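Sterol regulatory element-binding protein cleavage-activating protein (PDB 4YHC) escorts the membrane-bound transcription factor precursor sre1 for processing when sterol or oxygen is low; this chain is the escort's WD40 domain. Local coordinates at residues T76-A81 with H111-K116; V89-K94 with F98-E103; S288-H293 with E297-Y302; H347-A352 with E411-S416. The protein carries 9 engineered substitutions. One frame throughout, in Å; residues are numbered along the deposited sequence.

Contact 1 (T76-A81 with H111-K116); sequences TLKAIA and HSYHSK. Engineered in segment 111-116: S115 (natural residue Cys).
K78 reaches across to Y113 and S115 with the outer half of its side chain, and these three residues account for nearly all of the modest surface, 104 Å² in total, that the segments bury. The methylene CD lies 3.9 Å from the phenol oxygen OH of Y113, the two side chains passing at a slant, while the ammonium NZ makes a polar approach to OG of S115 at 3.6 Å. The chain bends at chi3 (145°), which carries the amine past the phenol to the serine; its hydrogen bond is made beyond the segments, to the carbonyl O of S119. S115, an engineered residue replacing cysteine, gives a weak hydrogen bond from OG to Y113 OH at 3.3 Å. The segments belong to the outermost strands of one four-stranded WD40 blade, 79-82 and 106-112, and to the loops beside them. At the start of strand 79-82, K78 and A79 both face F92, a classic beta bulge. A leucine in place of K78 takes away the ammonium, and the S119 carbonyl would probably be left without that mate. A tyrosine suits position 113 because its ring packs edge-to-face with F92 while its hydroxyl lies against the S93 carbonyl, probably hydrogen-bonded.

Contact 2 (V89-K94 with F98-E103); sequences VSLFSK and FILNVE
V89 and L100 face each other as an antiparallel hydrogen-bonded pair, S90 and I99 as a non-hydrogen-bonded one, and L91 and F98 as the next hydrogen-bonded pair. The strand directions differ by 153°, and four backbone bonds tie them, the straightest from L91 N to F98 O (170° at the hydrogen). Between these bonds, the CA of S90 and of I99 each direct a C-H at a carbonyl oxygen of the other strand.

The face carrying V89, L91, F98 and L100 is apolar. CD1 of L91 meets CD1 of L100 at 3.9 Å, branched ends crossing diagonally between strands. V89 turns CG2 back beside its own N (chi1 -170° puts CG1 anti), and that methyl presses on CG1 of V102 at 3.4 Å, a tight fit for two carbons. The F98 ring has the carbonyl O of L91 at its edge, 3.5 Å from CD1, and CE1 lies 3.8 Å from OG of S93, whose hydroxyl bonds to T96 N. An alanine in place of F98 removes the ring, and the L91 carbonyl and S93 would probably lose their packing. On the other face CD1 of I99 packs on the small CB of S90 at 3.7 Å, a serine fitting here because its OG bonds to both W125 NE1 and the A81 carbonyl.

This hairpin forms the two middle strands of a WD40 blade, flanked by strands 79-82 and 106-112, with strands 121-127 and 136-144 of the next blade packed against S90, F92 and I99.

Contact 3 (S288-H293 with E297-Y302); sequences SFCFTH and EKVLYY
F291 and Y302 fit together on one face of the hairpin, their rings oblique, with planes at 43° and CZ of F291 3.6 Å from CE1 of Y302. With chi1 of the phenylalanine at 64°, its CG sits between the backbone N and carbonyl carbon, and the ring swings across to the partner strand. There CB of L300 lies over one ring face, nearer the rim than the middle, so the ring fills the hollow between L300 and Y302. Further along, CD2 of L300 rests on CB of H293 at 4.1 Å, and at the other end CB of F289 faces CB of Y302. Large flat and branched groups suit this face because they fill the spaces between one another.

On the opposite face the bumps are smaller. SG of C290 lies obliquely against the Y301 ring, 4.0 Å from its centroid, a sulfur-aromatic contact; chi1 of 179° extends the sulfur toward it. CG1 of V299 also touches the sulfur, and a slim cysteine can sit across both. Next to it, OG1 of T292 lies beside CG2 of V299.

The backbone beneath is regularly antiparallel, with paired bonds at F289-Y302 and F291-L300 and an almost straight one from H293 N to K298 O near the turn. Within a mixed sheet of the WD40 beta-propeller, the hairpin is flanked by strand 269-278 beside 281-292 and strand 344-349 beside 299-304, while M357 of strand 354-357 covers C290 and Y301 and F258 meets F289 edge-to-face.

Contact 4 (H347-A352 with E411-S416); sequences HEVEDA and EVWMYS
H347 and Y415 both hold CG anti to the backbone N (chi1 near 180° in each), which extends the two side chains from their strands, pointing in contrary senses, until their rings overlap. W413 differs: chi1 of 55° wedges its CG between N and the carbonyl carbon, laying the indole where V349 can reach it.

The imidazole and phenol form a face-to-face stack, centroids 4.4 Å apart and planes only 11° from parallel. It is offset from the histidine's side: ND1 lies over the middle of the tyrosine ring, whereas CG of the tyrosine falls toward the rim of the imidazole. The closest atoms are CG of H347 and CD2 of Y415, at 4.1 Å. Alongside, CG2 of V349 meets CH2 of W413 at 4.0 Å, with CG1 of the valine near CZ2, so both methyls brush the far end of the six-membered ring. NE2 of H347 also approaches CZ3 of W413.

These side chains bridge two sheets rather than pair strands: the axes of 347-349 and 411-416 stay 10.7 Å apart. Strand 344-349 bonds to 299-304, while 406-416, part of a predicted WD repeat, lies between 363-374 and 421-432; I364 touches both H347 and W413.

The indole is anchored by NE1 bonding to OG of S353. E411 forms a salt bridge with R368, which probably offsets the like charge of E350, whose OE2 lies 4.6 Å from E411 OE1. Across the interface itself the contact depends on dispersion and ring overlap, which suits broad aromatic side chains spanning the distance between the strand axes.

Overall arrangement
Contacts 1 and 2 share a four-stranded blade: contact 2 joins its middle strands and is nested in the chain loop closed by contact 1, which joins loops beside the outer strands by a few side-chain atoms. Contact 3 and one strand of contact 4 share another sheet, where strands 299-304 and 344-349 are neighbours. The pairs lie far apart, contacts 2 and 4 having centres about 35 Å from each other on opposite sides of the chain's centre. Contact 2 is buried and contact 3 partly so, and both are hairpins built on backbone hydrogen bonds. Contacts 1 and 4 are partly buried, side-chain meetings, the first sparse and polar, the second aromatic and joining two sheets.

Contact 1 (T76-A81 with H111-K116)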
# COMPACT_ATOMS: atom_id res chain seq x y z
N THR A 76 -16.40 -18.71 -2.76
CA THR A 76 -16.43 -17.41 -2.12
C THR A 76 -15.02 -16.99 -1.78
O THR A 76 -14.16 -17.83 -1.41
CB THR A 76 -17.26 -17.39 -0.82
OG1 THR A 76 -16.75 -18.37 0.11
CG2 THR A 76 -18.73 -17.65 -1.11
N LEU A 77 -14.76 -15.69 -1.84
CA LEU A 77 -13.42 -15.19 -1.47
C LEU A 77 -13.66 -13.85 -0.86
O LEU A 77 -14.04 -12.92 -1.56
CB LEU A 77 -12.56 -15.05 -2.71
CG LEU A 77 -11.04 -15.29 -2.80
CD1 LEU A 77 -10.36 -14.22 -3.65
CD2 LEU A 77 -10.32 -15.49 -1.50
N LYS A 78 -13.48 -13.76 0.46
CA LYS A 78 -13.69 -12.53 1.14
C LYS A 78 -12.38 -11.72 1.33
O LYS A 78 -12.46 -10.54 1.55
CB LYS A 78 -14.23 -12.82 2.55
CG LYS A 78 -15.64 -13.35 2.73
CD LYS A 78 -16.06 -13.14 4.20
CE LYS A 78 -17.52 -12.81 4.42
NZ LYS A 78 -17.71 -12.01 5.67
N ALA A 79 -11.21 -12.37 1.40
CA ALA A 79 -9.97 -11.58 1.62
C ALA A 79 -8.76 -12.38 1.20
O ALA A 79 -8.81 -13.61 1.14
CB ALA A 79 -9.79 -11.23 3.09
N ILE A 80 -7.72 -11.63 0.87
CA ILE A 80 -6.41 -12.16 0.57
C ILE A 80 -5.36 -11.36 1.28
O ILE A 80 -5.55 -10.18 1.49
CB ILE A 80 -6.13 -12.15 -0.94
CG1 ILE A 80 -4.73 -12.72 -1.19
CG2 ILE A 80 -6.19 -10.72 -1.53
CD1 ILE A 80 -4.37 -12.77 -2.65
N ALA A 81 -4.26 -11.99 1.66
CA ALA A 81 -3.16 -11.24 2.23
C ALA A 81 -1.89 -12.02 2.12
O ALA A 81 -1.91 -13.26 1.98
CB ALA A 81 -3.46 -10.84 3.63
N HIS A 111 -8.33 -24.17 7.55
CA HIS A 111 -8.90 -23.98 8.88
C HIS A 111 -10.22 -23.28 8.79
O HIS A 111 -10.31 -22.23 8.13
CB HIS A 111 -7.97 -23.13 9.76
CG HIS A 111 -8.38 -23.09 11.19
ND1 HIS A 111 -8.01 -24.07 12.09
CD2 HIS A 111 -9.12 -22.19 11.89
CE1 HIS A 111 -8.51 -23.77 13.29
NE2 HIS A 111 -9.20 -22.64 13.19
N SER A 112 -11.25 -23.81 9.48
CA SER A 112 -12.57 -23.20 9.33
C SER A 112 -12.81 -22.12 10.40
O SER A 112 -12.25 -22.20 11.47
CB SER A 112 -13.63 -24.27 9.28
OG SER A 112 -13.38 -25.02 8.11
N TYR A 113 -13.56 -21.07 10.06
CA TYR A 113 -13.52 -19.86 10.88
C TYR A 113 -14.87 -19.21 10.80
O TYR A 113 -15.55 -19.32 9.78
CB TYR A 113 -12.34 -18.91 10.46
CG TYR A 113 -12.67 -18.03 9.28
CD1 TYR A 113 -12.55 -18.49 7.96
CD2 TYR A 113 -13.14 -16.76 9.48
CE1 TYR A 113 -12.93 -17.73 6.91
CE2 TYR A 113 -13.49 -15.99 8.43
CZ TYR A 113 -13.41 -16.48 7.15
OH TYR A 113 -13.80 -15.64 6.11
N HIS A 114 -15.28 -18.57 11.90
CA HIS A 114 -16.56 -17.83 11.95
C HIS A 114 -16.37 -16.41 11.35
O HIS A 114 -15.38 -15.71 11.62
CB HIS A 114 -17.17 -17.79 13.39
CG HIS A 114 -17.90 -19.06 13.80
ND1 HIS A 114 -19.05 -19.50 13.18
CD2 HIS A 114 -17.63 -19.97 14.77
CE1 HIS A 114 -19.46 -20.63 13.75
NE2 HIS A 114 -18.62 -20.93 14.72
N SER A 115 -17.30 -16.06 10.47
CA SER A 115 -17.42 -14.75 9.83
C SER A 115 -18.89 -14.45 9.91
O SER A 115 -19.69 -15.34 9.74
CB SER A 115 -17.07 -14.83 8.34
OG SER A 115 -15.95 -14.04 8.00
N LYS A 116 -19.27 -13.19 10.07
CA LYS A 116 -20.68 -12.86 10.23
C LYS A 116 -21.30 -12.29 8.94
O LYS A 116 -21.99 -11.28 9.01
CB LYS A 116 -20.88 -11.87 11.39
CG LYS A 116 -19.75 -11.77 12.42
CD LYS A 116 -19.29 -13.10 13.04
CE LYS A 116 -18.10 -12.89 13.98
NZ LYS A 116 -17.16 -14.06 14.08

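Contact 2 (V89-K94 with F98-E103)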
# COMPACT_ATOMS: atom_id res chain seq x y z
N VAL A 89 0.70 -16.86 1.17
CA VAL A 89 -0.55 -16.14 0.94
C VAL A 89 -1.64 -16.78 1.80
O VAL A 89 -1.66 -18.06 1.94
CB VAL A 89 -0.96 -16.18 -0.52
CG1 VAL A 89 -2.11 -15.23 -0.78
CG2 VAL A 89 0.18 -15.70 -1.41
N SER A 90 -2.49 -15.94 2.40
CA SER A 90 -3.69 -16.37 3.11
C SER A 90 -4.89 -15.98 2.34
O SER A 90 -5.05 -14.80 2.05
CB SER A 90 -3.85 -15.74 4.50
OG SER A 90 -3.78 -14.32 4.43
N LEU A 91 -5.72 -16.96 2.01
CA LEU A 91 -6.97 -16.73 1.30
C LEU A 91 -8.14 -17.06 2.26
O LEU A 91 -8.11 -18.08 2.93
CB LEU A 91 -7.06 -17.64 0.09
CG LEU A 91 -6.06 -17.56 -1.05
CD1 LEU A 91 -6.41 -18.63 -2.06
CD2 LEU A 91 -6.12 -16.18 -1.69
N PHE A 92 -9.15 -16.22 2.30
CA PHE A 92 -10.29 -16.44 3.15
C PHE A 92 -11.53 -16.53 2.30
O PHE A 92 -11.86 -15.58 1.56
CB PHE A 92 -10.49 -15.26 4.13
CG PHE A 92 -9.52 -15.26 5.28
CD1 PHE A 92 -8.18 -14.96 5.07
CD2 PHE A 92 -9.96 -15.56 6.59
CE1 PHE A 92 -7.28 -14.99 6.11
CE2 PHE A 92 -9.06 -15.58 7.62
CZ PHE A 92 -7.72 -15.32 7.38
N SER A 93 -12.21 -17.66 2.39
CA SER A 93 -13.58 -17.77 1.86
C SER A 93 -14.56 -17.35 2.96
O SER A 93 -14.13 -16.83 4.01
CB SER A 93 -13.84 -19.20 1.37
OG SER A 93 -13.77 -20.11 2.48
N LYS A 94 -15.88 -17.55 2.75
CA LYS A 94 -16.83 -17.20 3.77
C LYS A 94 -16.65 -18.01 5.08
O LYS A 94 -16.93 -17.48 6.15
CB LYS A 94 -18.28 -17.31 3.27
CG LYS A 94 -18.75 -18.73 2.94
CD LYS A 94 -20.17 -18.77 2.33
CE LYS A 94 -20.40 -20.12 1.63
NZ LYS A 94 -21.56 -20.14 0.69
N PHE A 98 -7.16 -20.56 4.05
CA PHE A 98 -6.21 -21.40 3.39
C PHE A 98 -4.88 -20.70 3.38
O PHE A 98 -4.78 -19.56 2.95
CB PHE A 98 -6.67 -21.59 1.94
CG PHE A 98 -8.09 -22.07 1.75
CD1 PHE A 98 -9.13 -21.19 1.61
CD2 PHE A 98 -8.36 -23.42 1.52
CE1 PHE A 98 -10.42 -21.60 1.34
CE2 PHE A 98 -9.66 -23.85 1.22
CZ PHE A 98 -10.70 -22.94 1.15
N ILE A 99 -3.82 -21.38 3.77
CA ILE A 99 -2.47 -20.81 3.82
C ILE A 99 -1.63 -21.56 2.82
O ILE A 99 -1.39 -22.80 3.00
CB ILE A 99 -1.79 -20.99 5.19
CG1 ILE A 99 -2.62 -20.37 6.32
CG2 ILE A 99 -0.36 -20.45 5.14
CD1 ILE A 99 -2.95 -18.92 6.17
N LEU A 100 -1.19 -20.84 1.78
CA LEU A 100 -0.34 -21.40 0.75
C LEU A 100 1.08 -20.91 0.76
O LEU A 100 1.37 -19.71 0.93
CB LEU A 100 -0.89 -21.12 -0.62
CG LEU A 100 -2.25 -21.76 -0.94
CD1 LEU A 100 -3.14 -20.63 -1.40
CD2 LEU A 100 -2.20 -22.88 -2.00
N ASN A 101 1.95 -21.83 0.49
CA ASN A 101 3.34 -21.55 0.33
C ASN A 101 3.47 -21.15 -1.12
O ASN A 101 3.09 -21.92 -2.02
CB ASN A 101 4.13 -22.80 0.66
CG ASN A 101 5.62 -22.56 0.66
OD1 ASN A 101 6.16 -21.80 -0.14
ND2 ASN A 101 6.29 -23.19 1.59
N VAL A 102 3.98 -19.94 -1.41
CA VAL A 102 4.06 -19.56 -2.83
C VAL A 102 5.47 -19.78 -3.39
O VAL A 102 5.60 -19.90 -4.59
CB VAL A 102 3.56 -18.14 -3.17
CG1 VAL A 102 2.03 -18.07 -3.06
CG2 VAL A 102 4.18 -17.10 -2.27
N GLU A 103 6.47 -19.90 -2.51
CA GLU A 103 7.86 -20.10 -2.89
C GLU A 103 8.04 -21.53 -3.35
O GLU A 103 8.55 -21.76 -4.42
CB GLU A 103 8.80 -19.73 -1.71
CG GLU A 103 10.05 -18.92 -2.08
CD GLU A 103 9.71 -17.69 -2.95
OE1 GLU A 103 9.11 -16.70 -2.45
OE2 GLU A 103 10.00 -17.72 -4.17

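Contact 3 (S288-H293 with E297-Y302)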
# COMPACT_ATOMS: atom_id res chain seq x y z
N SER A 288 4.90 12.68 1.04
CA SER A 288 3.87 12.86 -0.02
C SER A 288 2.60 12.26 0.48
O SER A 288 2.59 11.11 1.06
CB SER A 288 4.22 12.13 -1.28
OG SER A 288 5.40 12.57 -1.88
N PHE A 289 1.51 13.00 0.23
CA PHE A 289 0.14 12.53 0.55
C PHE A 289 -0.61 12.39 -0.76
O PHE A 289 -0.41 13.22 -1.67
CB PHE A 289 -0.68 13.52 1.39
CG PHE A 289 -0.12 13.86 2.71
CD1 PHE A 289 0.53 12.90 3.50
CD2 PHE A 289 -0.27 15.11 3.23
CE1 PHE A 289 1.05 13.21 4.75
CE2 PHE A 289 0.24 15.42 4.49
CZ PHE A 289 0.95 14.46 5.23
N CYS A 290 -1.49 11.40 -0.83
CA CYS A 290 -2.42 11.21 -1.92
C CYS A 290 -3.78 11.09 -1.31
O CYS A 290 -3.97 10.37 -0.36
CB CYS A 290 -2.11 9.91 -2.70
SG CYS A 290 -3.26 9.60 -4.06
N PHE A 291 -4.74 11.76 -1.91
CA PHE A 291 -6.16 11.68 -1.46
C PHE A 291 -7.13 12.16 -2.56
O PHE A 291 -6.71 12.71 -3.57
CB PHE A 291 -6.36 12.44 -0.13
CG PHE A 291 -6.11 13.90 -0.24
CD1 PHE A 291 -4.87 14.44 -0.04
CD2 PHE A 291 -7.17 14.74 -0.60
CE1 PHE A 291 -4.68 15.81 -0.13
CE2 PHE A 291 -6.99 16.09 -0.71
CZ PHE A 291 -5.74 16.63 -0.49
N THR A 292 -8.40 11.83 -2.36
CA THR A 292 -9.50 12.38 -3.15
C THR A 292 -10.17 13.47 -2.39
O THR A 292 -10.51 13.35 -1.22
CB THR A 292 -10.50 11.28 -3.51
OG1 THR A 292 -9.77 10.29 -4.24
CG2 THR A 292 -11.67 11.82 -4.41
N HIS A 293 -10.22 14.59 -3.04
CA HIS A 293 -10.73 15.82 -2.48
C HIS A 293 -12.24 15.60 -2.30
O HIS A 293 -12.95 15.20 -3.27
CB HIS A 293 -10.41 16.91 -3.49
CG HIS A 293 -10.50 18.29 -2.94
ND1 HIS A 293 -11.69 18.84 -2.45
CD2 HIS A 293 -9.55 19.22 -2.76
CE1 HIS A 293 -11.44 20.08 -2.05
NE2 HIS A 293 -10.16 20.33 -2.24
N GLU A 297 -14.01 15.94 -5.78
CA GLU A 297 -13.75 14.57 -6.14
C GLU A 297 -12.57 14.38 -7.08
O GLU A 297 -12.51 13.38 -7.74
CB GLU A 297 -15.02 13.93 -6.72
CG GLU A 297 -16.14 13.89 -5.69
CD GLU A 297 -16.27 12.56 -4.96
OE1 GLU A 297 -17.20 12.42 -4.12
OE2 GLU A 297 -15.43 11.65 -5.21
N LYS A 298 -11.63 15.30 -7.09
CA LYS A 298 -10.38 15.15 -7.86
C LYS A 298 -9.32 14.42 -7.01
O LYS A 298 -9.26 14.58 -5.81
CB LYS A 298 -9.79 16.50 -8.27
CG LYS A 298 -10.68 17.31 -9.21
CD LYS A 298 -10.66 16.77 -10.61
CE LYS A 298 -11.30 17.75 -11.60
NZ LYS A 298 -12.74 17.42 -11.70
N VAL A 299 -8.43 13.69 -7.66
CA VAL A 299 -7.27 13.10 -6.93
C VAL A 299 -6.14 14.13 -6.86
O VAL A 299 -5.72 14.71 -7.83
CB VAL A 299 -6.85 11.75 -7.55
CG1 VAL A 299 -5.59 11.11 -6.83
CG2 VAL A 299 -8.04 10.80 -7.54
N LEU A 300 -5.64 14.32 -5.67
CA LEU A 300 -4.58 15.26 -5.40
C LEU A 300 -3.33 14.62 -4.73
O LEU A 300 -3.43 13.71 -3.95
CB LEU A 300 -5.09 16.38 -4.52
CG LEU A 300 -5.93 17.58 -4.95
CD1 LEU A 300 -5.09 18.58 -5.68
CD2 LEU A 300 -7.07 17.18 -5.81
N TYR A 301 -2.18 15.17 -5.05
CA TYR A 301 -0.87 14.77 -4.49
C TYR A 301 -0.20 15.99 -3.91
O TYR A 301 -0.03 16.99 -4.58
CB TYR A 301 0.01 14.14 -5.56
CG TYR A 301 -0.58 12.88 -6.11
CD1 TYR A 301 -1.51 12.91 -7.15
CD2 TYR A 301 -0.16 11.64 -5.61
CE1 TYR A 301 -2.05 11.74 -7.66
CE2 TYR A 301 -0.69 10.47 -6.10
CZ TYR A 301 -1.61 10.52 -7.15
OH TYR A 301 -2.15 9.36 -7.56
N TYR A 302 0.02 15.95 -2.59
CA TYR A 302 0.75 16.98 -1.91
C TYR A 302 2.12 16.41 -1.57
O TYR A 302 2.21 15.29 -0.99
CB TYR A 302 0.04 17.35 -0.63
CG TYR A 302 -1.11 18.30 -0.76
CD1 TYR A 302 -2.14 18.07 -1.64
CD2 TYR A 302 -1.19 19.43 0.06
CE1 TYR A 302 -3.23 18.92 -1.72
CE2 TYR A 302 -2.26 20.32 -0.03
CZ TYR A 302 -3.28 20.04 -0.92
OH TYR A 302 -4.32 20.86 -0.94

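Contact 4 (H347-A352 with E411-S416)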
# COMPACT_ATOMS: atom_id res chain seq x y z
N HIS A 347 -0.21 18.58 -6.96
CA HIS A 347 -0.45 18.15 -8.32
C HIS A 347 -1.84 17.53 -8.30
O HIS A 347 -2.10 16.55 -7.54
CB HIS A 347 0.60 17.10 -8.70
CG HIS A 347 0.48 16.60 -10.09
ND1 HIS A 347 0.86 17.34 -11.19
CD2 HIS A 347 -0.05 15.45 -10.59
CE1 HIS A 347 0.57 16.67 -12.30
NE2 HIS A 347 0.02 15.52 -11.95
N GLU A 348 -2.71 18.06 -9.16
CA GLU A 348 -4.07 17.59 -9.29
C GLU A 348 -4.19 16.79 -10.55
O GLU A 348 -3.71 17.22 -11.56
CB GLU A 348 -5.02 18.81 -9.37
CG GLU A 348 -6.47 18.46 -9.70
CD GLU A 348 -7.39 19.72 -9.49
OE1 GLU A 348 -8.51 19.62 -9.02
OE2 GLU A 348 -6.95 20.85 -9.69
N VAL A 349 -4.85 15.66 -10.51
CA VAL A 349 -5.01 14.81 -11.66
C VAL A 349 -6.45 14.90 -12.25
O VAL A 349 -7.45 14.82 -11.50
CB VAL A 349 -4.78 13.31 -11.25
CG1 VAL A 349 -5.07 12.39 -12.41
CG2 VAL A 349 -3.40 13.11 -10.71
N GLU A 350 -6.54 14.92 -13.58
CA GLU A 350 -7.83 14.85 -14.30
C GLU A 350 -8.50 13.50 -14.12
O GLU A 350 -7.85 12.46 -14.01
CB GLU A 350 -7.68 15.18 -15.80
CG GLU A 350 -6.89 14.15 -16.60
CD GLU A 350 -6.84 14.52 -18.09
OE1 GLU A 350 -7.74 15.27 -18.54
OE2 GLU A 350 -5.92 14.06 -18.81
N ASP A 351 -9.81 13.54 -14.04
CA ASP A 351 -10.61 12.36 -13.77
C ASP A 351 -10.34 11.22 -14.77
O ASP A 351 -10.39 10.03 -14.42
CB ASP A 351 -12.09 12.74 -13.84
CG ASP A 351 -12.82 12.33 -12.60
OD1 ASP A 351 -13.25 11.15 -12.55
OD2 ASP A 351 -12.94 13.18 -11.67
N ALA A 352 -10.02 11.61 -16.00
CA ALA A 352 -9.83 10.65 -17.05
C ALA A 352 -8.69 9.69 -16.68
O ALA A 352 -8.74 8.54 -17.12
CB ALA A 352 -9.53 11.35 -18.38
N GLU A 411 -2.53 7.43 -23.18
CA GLU A 411 -1.47 8.28 -22.75
C GLU A 411 -0.97 7.64 -21.42
O GLU A 411 -1.77 7.32 -20.53
CB GLU A 411 -1.89 9.72 -22.56
CG GLU A 411 -0.76 10.58 -22.01
CD GLU A 411 -1.20 11.86 -21.33
OE1 GLU A 411 -2.39 12.00 -20.94
OE2 GLU A 411 -0.32 12.74 -21.13
N VAL A 412 0.32 7.33 -21.39
CA VAL A 412 1.05 6.89 -20.18
C VAL A 412 1.90 8.01 -19.70
O VAL A 412 2.70 8.59 -20.47
CB VAL A 412 1.95 5.72 -20.49
CG1 VAL A 412 2.39 5.03 -19.21
CG2 VAL A 412 1.21 4.77 -21.37
N TRP A 413 1.77 8.39 -18.44
CA TRP A 413 2.53 9.54 -18.01
C TRP A 413 3.15 9.39 -16.65
O TRP A 413 2.75 8.54 -15.85
CB TRP A 413 1.66 10.82 -18.05
CG TRP A 413 0.35 10.74 -17.27
CD1 TRP A 413 -0.83 10.43 -17.72
CD2 TRP A 413 0.20 11.03 -15.87
NE1 TRP A 413 -1.77 10.48 -16.69
CE2 TRP A 413 -1.15 10.87 -15.55
CE3 TRP A 413 1.06 11.42 -14.88
CZ2 TRP A 413 -1.66 11.04 -14.23
CZ3 TRP A 413 0.58 11.56 -13.59
CH2 TRP A 413 -0.79 11.41 -13.29
N MET A 414 4.11 10.27 -16.37
CA MET A 414 4.73 10.31 -15.07
C MET A 414 4.99 11.70 -14.65
O MET A 414 5.13 12.58 -15.47
CB MET A 414 6.05 9.55 -15.11
CG MET A 414 7.07 10.03 -16.14
SD MET A 414 8.83 9.49 -15.78
CE MET A 414 9.19 10.19 -14.19
N TYR A 415 5.05 11.90 -13.35
CA TYR A 415 5.42 13.15 -12.77
C TYR A 415 6.46 12.90 -11.66
O TYR A 415 6.21 12.13 -10.71
CB TYR A 415 4.19 13.86 -12.18
CG TYR A 415 4.49 15.25 -11.61
CD1 TYR A 415 4.79 16.32 -12.48
CD2 TYR A 415 4.46 15.48 -10.25
CE1 TYR A 415 5.09 17.60 -11.97
CE2 TYR A 415 4.77 16.72 -9.74
CZ TYR A 415 5.06 17.78 -10.60
OH TYR A 415 5.35 19.00 -10.05
N SER A 416 7.62 13.56 -11.78
CA SER A 416 8.66 13.48 -10.76
C SER A 416 8.43 14.63 -9.80
O SER A 416 8.62 15.81 -10.20
CB SER A 416 10.03 13.60 -11.42
OG SER A 416 11.03 13.68 -10.42